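Local coordinates for protein ESSB (Geobacillus thermodenitrificans, PDB 2YNQ) that probably serves as a membrane component of the type VII secretion system, this chain being its extracellular domain, at residues 16-20 against 21-25. Residues are numbered along the deposited sequence; the frame is centred on the assembly and turned at random.
Sequences TELFL and QNKYS. With NA (sodium ion), chain G.
The carbonyl oxygen of Glu17 accepts a nearly straight hydrogen bond from Gln21, NE2 to O 2.9 Å (168°). Gln21 CG lies beside its own backbone N (chi1 -89°), and the extended chain carries the amide back to that oxygen. The two side chains run side by side, Glu17 CG 3.9 Å from Gln21 NE2, carboxylate and amide planes 32° apart. Leu18 O is gripped from opposite faces of its carbonyl plane, by Gln21 N at 3.1 Å and Lys23 N at 2.9 Å. The Lys23 bond and that from Asn22 N to Phe19 O (2.8 Å), with Asn22 at positive phi, form a Schellman motif closing helix 7-19; Lys23 then N-caps helix 24-31. Across this turn Leu18 meets the Lys23 aliphatic chain at about a right angle, CD2 to CD 3.7 Å. A water bridges Phe19 O to Asn22 OD1 while lying over the Phe19 ring, whose CE1 approaches the Tyr24 ring edge. Beyond Leu20, Gln21 O binds a sodium ion shared with Gln136 of the second subunit, whose OE1 also accepts from Asn22 ND2. Gln21 OE1 accepts from a sodium-bound water; an alanine here would probably leave Glu17 O without its amide donor and that water less firmly held.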
ATOM      1  N   THR D  16      15.607   6.727 -18.376  1.00 38.28           N
ATOM      2  CA  THR D  16      14.776   7.539 -19.219  1.00 37.46           C
ATOM      3  C   THR D  16      14.130   6.630 -20.254  1.00 38.19           C
ATOM      4  O   THR D  16      12.914   6.690 -20.460  1.00 38.77           O
ATOM      5  CB  THR D  16      15.588   8.646 -19.884  1.00 38.07           C
ATOM      6  OG1 THR D  16      15.991   9.577 -18.879  1.00 37.08           O
ATOM      7  CG2 THR D  16      14.767   9.384 -20.940  1.00 36.29           C
ATOM      8  N   GLU D  17      14.924   5.760 -20.875  1.00 37.63           N
ATOM      9  CA  GLU D  17      14.391   4.838 -21.858  1.00 37.82           C
ATOM     10  C   GLU D  17      13.286   3.936 -21.282  1.00 37.26           C
ATOM     11  O   GLU D  17      12.315   3.608 -21.965  1.00 36.93           O
ATOM     12  CB  GLU D  17      15.524   4.012 -22.484  1.00 38.00           C
ATOM     13  CG  GLU D  17      15.054   2.888 -23.398  1.00 40.12           C
ATOM     14  CD  GLU D  17      16.183   2.237 -24.205  1.00 44.83           C
ATOM     15  OE1 GLU D  17      17.333   2.744 -24.195  1.00 45.73           O
ATOM     16  OE2 GLU D  17      15.909   1.221 -24.868  1.00 45.68           O
ATOM     17  N   LEU D  18      13.449   3.517 -20.033  1.00 37.18           N
ATOM     18  CA  LEU D  18      12.478   2.614 -19.405  1.00 37.18           C
ATOM     19  C   LEU D  18      11.253   3.395 -18.953  1.00 36.73           C
ATOM     20  O   LEU D  18      10.124   2.946 -19.156  1.00 36.97           O
ATOM     21  CB  LEU D  18      13.105   1.849 -18.243  1.00 37.08           C
ATOM     22  CG  LEU D  18      14.254   0.913 -18.632  1.00 38.21           C
ATOM     23  CD1 LEU D  18      15.098   0.701 -17.394  1.00 38.07           C
ATOM     24  CD2 LEU D  18      13.771  -0.430 -19.216  1.00 34.85           C
ATOM     25  N   PHE D  19      11.479   4.588 -18.416  1.00 35.94           N
ATOM     26  CA  PHE D  19      10.378   5.419 -17.958  1.00 36.41           C
ATOM     27  C   PHE D  19       9.427   5.836 -19.061  1.00 37.86           C
ATOM     28  O   PHE D  19       8.195   5.781 -18.892  1.00 38.26           O
ATOM     29  CB  PHE D  19      10.878   6.657 -17.235  1.00 36.05           C
ATOM     30  CG  PHE D  19       9.774   7.485 -16.675  1.00 35.50           C
ATOM     31  CD1 PHE D  19       9.097   7.065 -15.515  1.00 33.09           C
ATOM     32  CD2 PHE D  19       9.388   8.670 -17.310  1.00 33.19           C
ATOM     33  CE1 PHE D  19       8.059   7.810 -15.003  1.00 32.97           C
ATOM     34  CE2 PHE D  19       8.337   9.424 -16.806  1.00 34.21           C
ATOM     35  CZ  PHE D  19       7.671   9.000 -15.642  1.00 33.28           C
ATOM     36  N   LEU D  20       9.995   6.251 -20.195  1.00 38.97           N
ATOM     37  CA  LEU D  20       9.206   6.669 -21.352  1.00 39.62           C
ATOM     38  C   LEU D  20       8.310   5.549 -21.885  1.00 40.45           C
ATOM     39  O   LEU D  20       7.398   5.812 -22.668  1.00 40.40           O
ATOM     40  CB  LEU D  20      10.126   7.201 -22.447  1.00 40.38           C
ATOM     41  CG  LEU D  20      10.703   8.572 -22.119  1.00 40.61           C
ATOM     42  CD1 LEU D  20      11.590   9.055 -23.236  1.00 41.17           C
ATOM     43  CD2 LEU D  20       9.576   9.547 -21.877  1.00 41.83           C
ATOM     44  N   GLN D  21       8.584   4.323 -21.421  1.00 40.63           N
ATOM     45  CA  GLN D  21       7.843   3.103 -21.727  1.00 41.75           C
ATOM     46  C   GLN D  21       7.003   2.603 -20.560  1.00 41.57           C
ATOM     47  O   GLN D  21       6.463   1.484 -20.632  1.00 41.55           O
ATOM     48  CB  GLN D  21       8.833   1.970 -21.959  1.00 42.09           C
ATOM     49  CG  GLN D  21       9.303   1.823 -23.322  1.00 43.81           C
ATOM     50  CD  GLN D  21      10.346   0.741 -23.420  1.00 44.82           C
ATOM     51  OE1 GLN D  21      10.030  -0.400 -23.774  1.00 46.52           O
ATOM     52  NE2 GLN D  21      11.600   1.085 -23.115  1.00 42.13           N
ATOM     53  N   ASN D  22       6.978   3.368 -19.462  1.00 40.73           N
ATOM     54  CA  ASN D  22       6.230   3.003 -18.246  1.00 39.94           C
ATOM     55  C   ASN D  22       6.785   1.774 -17.540  1.00 39.68           C
ATOM     56  O   ASN D  22       6.057   1.043 -16.889  1.00 39.70           O
ATOM     57  CB  ASN D  22       4.764   2.755 -18.577  1.00 40.08           C
ATOM     58  CG  ASN D  22       4.184   3.811 -19.482  1.00 41.23           C
ATOM     59  OD1 ASN D  22       4.217   5.004 -19.160  1.00 41.11           O
ATOM     60  ND2 ASN D  22       3.614   3.381 -20.622  1.00 40.31           N
ATOM     61  N   LYS D  23       8.075   1.532 -17.674  1.00 39.63           N
ATOM     62  CA  LYS D  23       8.671   0.367 -17.027  1.00 40.24           C
ATOM     63  C   LYS D  23       9.159   0.747 -15.640  1.00 39.82           C
ATOM     64  O   LYS D  23      10.363   0.782 -15.367  1.00 40.19           O
ATOM     65  CB  LYS D  23       9.794  -0.218 -17.887  1.00 40.47           C
ATOM     66  CG  LYS D  23       9.249  -1.008 -19.064  1.00 41.49           C
ATOM     67  CD  LYS D  23      10.336  -1.635 -19.888  1.00 43.51           C
ATOM     68  CE  LYS D  23       9.732  -2.417 -21.034  1.00 47.05           C
ATOM     69  NZ  LYS D  23      10.791  -3.226 -21.679  1.00 51.43           N
ATOM     70  N   TYR D  24       8.197   1.030 -14.770  1.00 39.90           N
ATOM     71  CA  TYR D  24       8.470   1.555 -13.436  1.00 39.37           C
ATOM     72  C   TYR D  24       9.447   0.687 -12.625  1.00 39.28           C
ATOM     73  O   TYR D  24      10.442   1.199 -12.119  1.00 38.58           O
ATOM     74  CB  TYR D  24       7.151   1.799 -12.678  1.00 39.21           C
ATOM     75  CG  TYR D  24       6.144   2.636 -13.452  1.00 38.85           C
ATOM     76  CD1 TYR D  24       6.455   3.923 -13.856  1.00 39.59           C
ATOM     77  CD2 TYR D  24       4.880   2.140 -13.773  1.00 40.54           C
ATOM     78  CE1 TYR D  24       5.546   4.694 -14.565  1.00 39.43           C
ATOM     79  CE2 TYR D  24       3.958   2.910 -14.488  1.00 40.31           C
ATOM     80  CZ  TYR D  24       4.310   4.192 -14.874  1.00 40.21           C
ATOM     81  OH  TYR D  24       3.438   4.987 -15.586  1.00 41.91           O
ATOM     82  N   SER D  25       9.175  -0.614 -12.536  1.00 39.78           N
ATOM     83  CA  SER D  25      10.008  -1.524 -11.755  1.00 40.70           C
ATOM     84  C   SER D  25      11.447  -1.432 -12.220  1.00 40.98           C
ATOM     85  O   SER D  25      12.374  -1.359 -11.414  1.00 41.37           O
ATOM     86  CB  SER D  25       9.531  -2.981 -11.869  1.00 41.30           C
ATOM     87  OG  SER D  25       8.136  -3.100 -11.617  1.00 41.96           O
TER
HETATM   88 NA    NA G1393       5.277  -0.505 -21.677  1.00 56.49          NA
HETATM   89  O   HOH W   1       5.794   6.649 -18.013  1.00 48.39           O
HETATM   90  O   HOH W   2       7.072  -0.977 -23.310  1.00 55.30           O
HETATM   91  O   HOH W   3       4.766   1.260 -23.645  1.00 49.72           O
HETATM   92  O   HOH W   4       4.295  -2.333 -22.912  1.00 75.32           O